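Local coordinates for protein pyruvate kinase (Pseudomonas aeruginosa, PDB 6QXL) that probably catalyses the last step of glycolysis, the magnesium- and potassium-dependent transfer of phosphate from phosphoenolpyruvate to ADP, giving pyruvate and ATP, at residues 9-14 / 318-323; 125-130 / 158-163; 244-249 / 276-281. All coordinates share one frame; numbering follows the deposited sequence.

Interaction 1 of 3, residues 9-14 / 318-323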
loop_
_atom_site.group_PDB
_atom_site.type_symbol
_atom_site.label_atom_id
_atom_site.label_comp_id
_atom_site.label_asym_id
_atom_site.label_seq_id
_atom_site.Cartn_x
_atom_site.Cartn_y
_atom_site.Cartn_z
ATOM N N VAL A 9 21.204 16.492 23.029
ATOM C CA VAL A 9 22.406 17.305 22.955
ATOM C C VAL A 9 22.190 18.579 23.763
ATOM O O VAL A 9 21.231 19.313 23.518
ATOM C CB VAL A 9 22.716 17.702 21.519
ATOM C CG1 VAL A 9 24.008 18.500 21.458
ATOM C CG2 VAL A 9 22.789 16.465 20.646
ATOM N N ALA A 10 23.079 18.838 24.719
ATOM C CA ALA A 10 22.971 20.011 25.599
ATOM C C ALA A 10 24.188 20.890 25.386
ATOM O O ALA A 10 25.324 20.434 25.545
ATOM C CB ALA A 10 22.870 19.590 27.046
ATOM N N THR A 11 23.946 22.145 25.014
ATOM C CA THR A 11 25.032 23.094 24.867
ATOM C C THR A 11 25.458 23.589 26.242
ATOM O O THR A 11 24.613 23.887 27.082
ATOM C CB THR A 11 24.609 24.294 24.006
ATOM O OG1 THR A 11 24.294 23.841 22.688
ATOM C CG2 THR A 11 25.747 25.258 23.901
ATOM N N LEU A 12 26.766 23.678 26.454
ATOM C CA LEU A 12 27.304 24.199 27.714
ATOM C C LEU A 12 27.604 25.683 27.622
ATOM O O LEU A 12 27.861 26.229 26.543
ATOM C CB LEU A 12 28.563 23.455 28.122
ATOM C CG LEU A 12 28.378 21.937 28.200
ATOM C CD1 LEU A 12 29.697 21.313 28.636
ATOM C CD2 LEU A 12 27.209 21.546 29.112
ATOM N N GLY A 13 27.567 26.326 28.780
ATOM C CA GLY A 13 27.842 27.754 28.884
ATOM C C GLY A 13 27.849 28.225 30.328
ATOM O O GLY A 13 27.883 27.415 31.255
ATOM N N PRO A 14 27.782 29.545 30.543
ATOM C CA PRO A 14 27.803 30.118 31.901
ATOM C C PRO A 14 26.867 29.449 32.902
ATOM O O PRO A 14 27.247 29.248 34.042
ATOM C CB PRO A 14 27.375 31.555 31.673
ATOM C CG PRO A 14 27.798 31.856 30.274
ATOM C CD PRO A 14 27.793 30.583 29.496
ATOM N N GLU A 318 18.832 27.251 26.396
ATOM C CA GLU A 318 18.074 26.640 27.485
ATOM C C GLU A 318 19.028 25.997 28.497
ATOM O O GLU A 318 18.835 26.139 29.704
ATOM C CB GLU A 318 17.090 25.593 26.958
ATOM C CG GLU A 318 16.087 26.071 25.880
ATOM C CD GLU A 318 16.547 25.816 24.438
ATOM O OE1 GLU A 318 15.747 25.324 23.620
ATOM O OE2 GLU A 318 17.725 26.119 24.122
ATOM N N SER A 319 20.075 25.337 28.002
ATOM C CA SER A 319 21.046 24.674 28.858
ATOM C C SER A 319 22.326 25.485 29.105
ATOM O O SER A 319 22.979 25.298 30.125
ATOM C CB SER A 319 21.400 23.286 28.293
ATOM O OG SER A 319 21.988 23.381 27.011
ATOM N N ALA A 320 22.683 26.366 28.184
ATOM C CA ALA A 320 23.945 27.116 28.253
ATOM C C ALA A 320 23.853 28.408 29.075
ATOM O O ALA A 320 24.783 28.734 29.812
ATOM C CB ALA A 320 24.430 27.448 26.854
ATOM N N ALA A 321 22.760 29.154 28.922
ATOM C CA ALA A 321 22.629 30.466 29.559
ATOM C C ALA A 321 21.422 30.656 30.464
ATOM O O ALA A 321 21.372 31.611 31.208
ATOM C CB ALA A 321 22.640 31.532 28.484
ATOM N N GLY A 322 20.454 29.759 30.426
ATOM C CA GLY A 322 19.142 30.028 31.036
ATOM C C GLY A 322 19.121 29.752 32.522
ATOM O O GLY A 322 20.106 29.325 33.116
ATOM N N GLU A 323 17.976 30.005 33.123
ATOM C CA GLU A 323 17.818 29.837 34.557
ATOM C C GLU A 323 17.506 28.409 34.967
ATOM O O GLU A 323 17.548 28.128 36.148
ATOM C CB GLU A 323 16.704 30.739 35.092
ATOM C CG GLU A 323 16.998 32.242 35.102
ATOM C CD GLU A 323 15.728 33.042 35.434
ATOM O OE1 GLU A 323 15.109 32.816 36.520
ATOM O OE2 GLU A 323 15.311 33.873 34.587
#

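Interaction 2 of 3, residues 125-130 / 158-163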
loop_
_atom_site.group_PDB
_atom_site.type_symbol
_atom_site.label_atom_id
_atom_site.label_comp_id
_atom_site.label_asym_id
_atom_site.label_seq_id
_atom_site.Cartn_x
_atom_site.Cartn_y
_atom_site.Cartn_z
ATOM N N LEU A 125 17.785 42.745 6.325
ATOM C CA LEU A 125 18.860 42.222 7.162
ATOM C C LEU A 125 18.286 41.862 8.517
ATOM O O LEU A 125 17.480 42.600 9.071
ATOM C CB LEU A 125 19.960 43.260 7.327
ATOM C CG LEU A 125 20.637 43.733 6.043
ATOM C CD1 LEU A 125 21.508 44.995 6.400
ATOM C CD2 LEU A 125 21.369 42.575 5.356
ATOM N N LEU A 126 18.703 40.720 9.044
ATOM C CA LEU A 126 18.219 40.207 10.310
ATOM C C LEU A 126 19.385 40.108 11.284
ATOM O O LEU A 126 20.417 39.524 10.975
ATOM C CB LEU A 126 17.575 38.848 10.104
ATOM C CG LEU A 126 16.156 38.885 9.489
ATOM C CD1 LEU A 126 16.099 39.030 7.991
ATOM C CD2 LEU A 126 15.329 37.703 9.804
ATOM N N LEU A 127 19.209 40.720 12.443
ATOM C CA LEU A 127 20.247 40.775 13.461
ATOM C C LEU A 127 19.772 40.060 14.719
ATOM O O LEU A 127 18.568 40.050 15.014
ATOM C CB LEU A 127 20.597 42.212 13.818
ATOM C CG LEU A 127 21.306 42.988 12.703
ATOM C CD1 LEU A 127 20.305 43.850 11.978
ATOM C CD2 LEU A 127 22.526 43.775 13.238
ATOM N N ASP A 128 20.727 39.471 15.454
ATOM C CA ASP A 128 20.432 38.752 16.684
ATOM C C ASP A 128 19.375 37.660 16.444
ATOM O O ASP A 128 18.314 37.636 17.079
ATOM C CB ASP A 128 19.969 39.713 17.801
ATOM C CG ASP A 128 20.031 39.063 19.183
ATOM O OD1 ASP A 128 20.425 37.872 19.296
ATOM O OD2 ASP A 128 19.683 39.734 20.157
ATOM N N ASP A 129 19.691 36.757 15.504
ATOM C CA ASP A 129 18.825 35.604 15.210
ATOM C C ASP A 129 17.413 36.020 14.771
ATOM O O ASP A 129 16.447 35.299 15.013
ATOM C CB ASP A 129 18.723 34.615 16.402
ATOM C CG ASP A 129 20.055 33.992 16.820
ATOM O OD1 ASP A 129 21.000 33.976 16.000
ATOM O OD2 ASP A 129 20.123 33.606 18.040
ATOM N N GLY A 130 17.292 37.170 14.113
ATOM C CA GLY A 130 16.001 37.662 13.668
ATOM C C GLY A 130 15.269 38.622 14.574
ATOM O O GLY A 130 14.220 39.122 14.192
ATOM N N LYS A 158 26.789 41.234 17.759
ATOM C CA LYS A 158 25.621 40.490 17.360
ATOM C C LYS A 158 25.691 40.080 15.895
ATOM O O LYS A 158 26.276 40.767 15.064
ATOM C CB LYS A 158 24.347 41.265 17.629
ATOM C CG LYS A 158 23.966 41.384 19.087
ATOM C CD LYS A 158 23.489 40.050 19.621
ATOM C CE LYS A 158 23.338 40.045 21.136
ATOM N NZ LYS A 158 23.792 38.764 21.792
ATOM N N GLY A 159 25.095 38.924 15.610
ATOM C CA GLY A 159 25.124 38.366 14.265
ATOM C C GLY A 159 24.181 39.110 13.342
ATOM O O GLY A 159 23.200 39.737 13.758
ATOM N N ILE A 160 24.545 39.092 12.072
ATOM C CA ILE A 160 23.718 39.666 11.019
ATOM C C ILE A 160 23.697 38.701 9.838
ATOM O O ILE A 160 24.691 38.066 9.516
ATOM C CB ILE A 160 24.241 41.076 10.616
ATOM C CG1 ILE A 160 23.361 41.706 9.552
ATOM C CG2 ILE A 160 25.656 41.021 10.127
ATOM C CD1 ILE A 160 23.646 43.172 9.328
ATOM N N ASN A 161 22.546 38.587 9.198
ATOM C CA ASN A 161 22.422 37.845 7.950
ATOM C C ASN A 161 21.392 38.502 7.070
ATOM O O ASN A 161 20.634 39.319 7.509
ATOM C CB ASN A 161 22.083 36.365 8.174
ATOM C CG ASN A 161 22.508 35.462 6.983
ATOM O OD1 ASN A 161 22.832 35.906 5.881
ATOM N ND2 ASN A 161 22.544 34.167 7.243
ATOM N N ARG A 162 21.363 38.133 5.805
ATOM C CA ARG A 162 20.407 38.577 4.856
ATOM C C ARG A 162 19.289 37.549 4.658
ATOM O O ARG A 162 19.550 36.376 4.431
ATOM C CB ARG A 162 21.094 38.859 3.557
ATOM C CG ARG A 162 20.193 39.570 2.535
ATOM C CD ARG A 162 20.750 40.074 1.326
ATOM N NE ARG A 162 21.288 39.017 0.503
ATOM C CZ ARG A 162 21.851 39.186 -0.650
ATOM N NH1 ARG A 162 21.855 40.404 -1.286
ATOM N NH2 ARG A 162 22.462 38.136 -1.238
ATOM N N ARG A 163 18.044 38.058 4.661
ATOM C CA ARG A 163 16.905 37.244 4.362
ATOM C C ARG A 163 17.107 36.749 2.894
ATOM O O ARG A 163 17.265 37.511 1.986
ATOM C CB ARG A 163 15.623 38.041 4.460
ATOM C CG ARG A 163 14.333 37.281 4.179
ATOM C CD ARG A 163 13.197 38.089 4.753
ATOM N NE ARG A 163 12.895 37.621 6.104
ATOM C CZ ARG A 163 12.354 38.362 7.104
ATOM N NH1 ARG A 163 11.907 39.578 6.875
ATOM N NH2 ARG A 163 12.163 37.810 8.278
#

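Interaction 3 of 3, residues 244-249 / 276-281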
loop_
_atom_site.group_PDB
_atom_site.type_symbol
_atom_site.label_atom_id
_atom_site.label_comp_id
_atom_site.label_asym_id
_atom_site.label_seq_id
_atom_site.Cartn_x
_atom_site.Cartn_y
_atom_site.Cartn_z
ATOM N N VAL A 244 24.232 15.172 10.311
ATOM C CA VAL A 244 23.733 16.483 9.933
ATOM C C VAL A 244 22.900 17.067 11.042
ATOM O O VAL A 244 22.351 16.339 11.866
ATOM C CB VAL A 244 22.908 16.473 8.627
ATOM C CG1 VAL A 244 23.723 15.915 7.477
ATOM C CG2 VAL A 244 21.639 15.683 8.793
ATOM N N MET A 245 22.821 18.391 11.061
ATOM C CA MET A 245 22.038 19.123 12.043
ATOM C C MET A 245 21.048 20.017 11.306
ATOM O O MET A 245 21.434 20.787 10.431
ATOM C CB MET A 245 22.950 19.972 12.920
ATOM C CG MET A 245 22.220 20.761 13.986
ATOM S SD MET A 245 23.201 21.954 14.845
ATOM C CE MET A 245 24.235 20.869 15.871
ATOM N N VAL A 246 19.787 19.944 11.695
ATOM C CA VAL A 246 18.771 20.854 11.202
ATOM C C VAL A 246 18.877 22.117 12.041
ATOM O O VAL A 246 18.354 22.192 13.146
ATOM C CB VAL A 246 17.356 20.244 11.255
ATOM C CG1 VAL A 246 16.353 21.159 10.579
ATOM C CG2 VAL A 246 17.334 18.887 10.569
ATOM N N ALA A 247 19.594 23.092 11.503
ATOM C CA ALA A 247 19.963 24.281 12.262
ATOM C C ALA A 247 18.925 25.366 11.989
ATOM O O ALA A 247 19.114 26.248 11.136
ATOM C CB ALA A 247 21.346 24.741 11.865
ATOM N N ARG A 248 17.836 25.326 12.745
ATOM C CA ARG A 248 16.644 26.037 12.318
ATOM C C ARG A 248 16.732 27.540 12.494
ATOM O O ARG A 248 16.001 28.260 11.827
ATOM C CB ARG A 248 15.406 25.485 13.007
ATOM C CG ARG A 248 15.199 24.026 12.677
ATOM C CD ARG A 248 13.952 23.455 13.309
ATOM N NE ARG A 248 13.875 23.747 14.723
ATOM C CZ ARG A 248 12.856 23.359 15.499
ATOM N NH1 ARG A 248 11.852 22.642 14.997
ATOM N NH2 ARG A 248 12.844 23.673 16.790
ATOM N N GLY A 249 17.609 28.003 13.387
ATOM C CA GLY A 249 17.843 29.436 13.564
ATOM C C GLY A 249 18.333 30.083 12.269
ATOM O O GLY A 249 17.610 30.838 11.618
ATOM N N LYS A 276 23.197 8.283 7.760
ATOM C CA LYS A 276 23.806 9.300 8.609
ATOM C C LYS A 276 22.945 9.594 9.816
ATOM O O LYS A 276 21.752 9.338 9.817
ATOM C CB LYS A 276 24.015 10.584 7.827
ATOM C CG LYS A 276 24.673 10.376 6.483
ATOM C CD LYS A 276 25.992 9.634 6.588
ATOM C CE LYS A 276 26.726 9.696 5.260
ATOM N NZ LYS A 276 28.016 8.989 5.422
ATOM N N VAL A 277 23.577 10.177 10.820
ATOM C CA VAL A 277 22.902 10.592 12.058
ATOM C C VAL A 277 22.333 11.988 11.844
ATOM O O VAL A 277 22.910 12.785 11.102
ATOM C CB VAL A 277 23.914 10.612 13.219
ATOM C CG1 VAL A 277 23.242 10.933 14.532
ATOM C CG2 VAL A 277 24.599 9.272 13.339
ATOM N N VAL A 278 21.217 12.296 12.486
ATOM C CA VAL A 278 20.626 13.628 12.342
ATOM C C VAL A 278 20.170 14.218 13.661
ATOM O O VAL A 278 19.542 13.537 14.461
ATOM C CB VAL A 278 19.490 13.625 11.286
ATOM C CG1 VAL A 278 18.382 12.650 11.643
ATOM C CG2 VAL A 278 18.918 15.019 11.100
ATOM N N ILE A 279 20.489 15.490 13.856
ATOM C CA ILE A 279 20.116 16.271 15.037
ATOM C C ILE A 279 19.127 17.383 14.645
ATOM O O ILE A 279 19.325 18.074 13.653
ATOM C CB ILE A 279 21.357 16.966 15.621
ATOM C CG1 ILE A 279 22.459 15.963 15.978
ATOM C CG2 ILE A 279 21.000 17.793 16.849
ATOM C CD1 ILE A 279 23.819 16.633 16.092
ATOM N N THR A 280 18.081 17.569 15.440
ATOM C CA THR A 280 17.154 18.698 15.273
ATOM C C THR A 280 17.460 19.735 16.351
ATOM O O THR A 280 17.613 19.377 17.515
ATOM C CB THR A 280 15.694 18.237 15.390
ATOM O OG1 THR A 280 15.428 17.249 14.393
ATOM C CG2 THR A 280 14.731 19.386 15.169
ATOM N N ALA A 281 17.546 21.010 15.970
ATOM C CA ALA A 281 18.043 22.048 16.890
ATOM C C ALA A 281 17.302 23.374 16.835
ATOM O O ALA A 281 16.590 23.667 15.878
ATOM C CB ALA A 281 19.520 22.308 16.634
#

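Interaction 1 of 3, residues 9-14 / 318-323
Ala10 meets Ser319 through its methyl group, whose CB lies 3.9 Å from Ser319 OG beside the hydroxyl. Thr11 carries the polar part of the contact. Its carbonyl oxygen accepts the hydroxyl of Ser319, with Thr11 O 2.7 Å from Ser319 OG; the donor lies in the carbonyl plane, on a lone pair, at a C=O...O angle of 128°. Ser319 can make this bond because its OG sits between its own backbone N and carbonyl carbon (chi1 62°), a position that turns the hydroxyl toward the end of the strand. The two branches of the Thr11 side chain divide the work: CG2 packs on Ala320, 3.9 Å from its CB, while OG1 turns to Arg34 NH1 and the carbonyl of Leu315. Leu12 contributes its backbone, its O standing 3.7 Å from the methyl CB of Ala320. Gly13 then passes close over the end of helix 317-320, its C 3.2 Å from Ala320 O, an approach that the absence of a side chain permits. Pro14 lies against the same carbonyl, with its ring CD 3.5 Å from Ala320 O; having no N-H, it makes no hydrogen bond to that oxygen. The pairing thus joins the C-terminal end of the first barrel strand to the short helix after the last. Strand 7-11 runs between strands 32-36 and 312-315 and bonds to both through its backbone, closing the barrel, while Leu12 packs on helix 19-28 and strand 32-36.

Interaction 2 of 3, residues 125-130 / 158-163
Asn161 O accepts the backbone N-H of Leu126 in a nearly straight bond, 2.8 Å from Asn161 O to Leu126 N with 175° at the hydrogen, and the same oxygen takes a CA-H...O contact from Leu125 CA at 3.4 Å. Leu126 O in turn accepts Asn161 N, 2.9 Å away, so these two residues form the hydrogen-bonded pair of an antiparallel ladder, with Leu125-Arg162 and Leu127-Ile160 as the non-hydrogen-bonded pairs around it. A further backbone bond, Asp128 N to Gly159 O, follows just past the end of strand 124-127. On the face of Leu125, Leu127 and Ile160, the side chains of Leu127 and Ile160 run side by side, with Leu127 CG 4.0 Å from Ile160 CG1. Ile160 CG1 is anti to the backbone N (chi1 -178°), and its CD1 reaches on to Leu125 CD1 at 4.1 Å; Phe94 of strand 91-95 touches all three residues. On the other face Leu126 meets Arg163 instead: Leu126 CD1 sits 3.9 Å above the guanidinium plane, over its centre, and CD2 approaches NH2, while Arg163 NH1 is salt-bridged to Glu124. Near the turn, the aliphatic chain of Lys158 lies along the carboxylate of Asp128, Lys158 CD 3.6 Å from Asp128 CG; the charged ends stay beyond salt-bridge range, so the attraction is probably modest. Asn161 OD1 receives the N-H of Arg162 and its ND2 bonds Glu254, fixing both ends of the amide. The pair belongs to a small mixed sheet inserted between the third and fourth barrel strands, the B domain of pyruvate kinases, which in this family closes over the active site.

Interaction 3 of 3, residues 244-249 / 276-281
The guanidinium of Arg248 has Thr280 CG2 over one face, 4.2 Å above the plane and displaced from the centre of the group. Ala281 O comes in obliquely and takes the NE hydrogen, 3.0 Å from Arg248 NE to Ala281 O; with 132° at the hydrogen the bond is bent, and the oxygen lies 34° out of the guanidinium plane. A bend at chi3 turns the otherwise extended arginine, and its other nitrogens are held too, NH1 by Gln264 and NH2 by Asp301 and the carbonyl of Thr282. Strands 243-247 and 277-281 run parallel, leading up to this arginine at their C-terminal ends. Val244 is bonded through both its backbone groups, its N to Val277 O and its O to Ile279 N, and Val246 N reaches Ile279 O at 2.7 Å. Ala281 N reaches Val246 O in a longer, bent bond, 3.2 Å, where the pairing slackens. Val244 and Val278 cross on the face covered by helix 260-273, their CG2 methyls 3.6 Å apart, and the hydroxyl of Thr280 on this side is bonded to Thr310. On the opposite face, toward the barrel interior, Met245 extends with CG anti to its backbone N (chi1 -179°), and that CG lies 4.1 Å from Ala281 CB; Met314 of the last barrel strand touches Met245, Ile279 and Ala281. Arg296 of a neighbouring subunit donates to the carbonyls of Arg248 and Gly249. The chemistry therefore changes along the strands: buried hydrocarbon packs their length, while at their C-terminal ends a many-bonded arginine ties strand 277-281 to helix 248-255, whose Gly249 N binds malonate.

Overall arrangement
Interactions 1 and 3 belong to the same eight-stranded barrel. Interaction 1 joins strand 7-11 to the helix after strand 312-315, and interaction 3 pairs strands 243-247 and 277-281; their centres are about 18 Å apart and their nearest atoms about 4 Å. Interaction 2 lies in the inserted sheet, with its centre about 22 Å from that of interaction 1 and about 20 Å from that of interaction 3. Interaction 3 lies against the site holding malonate and magnesium, the metal bound by Glu223 and Asp250, while interactions 1 and 2 come near it: the side chain of Met245 is about 4 Å from malonate, that of Thr11 about 7 Å, and that of Asn161 about 8 Å from the metal. Glucose-6-phosphate binds elsewhere, among residues between 383 and 470.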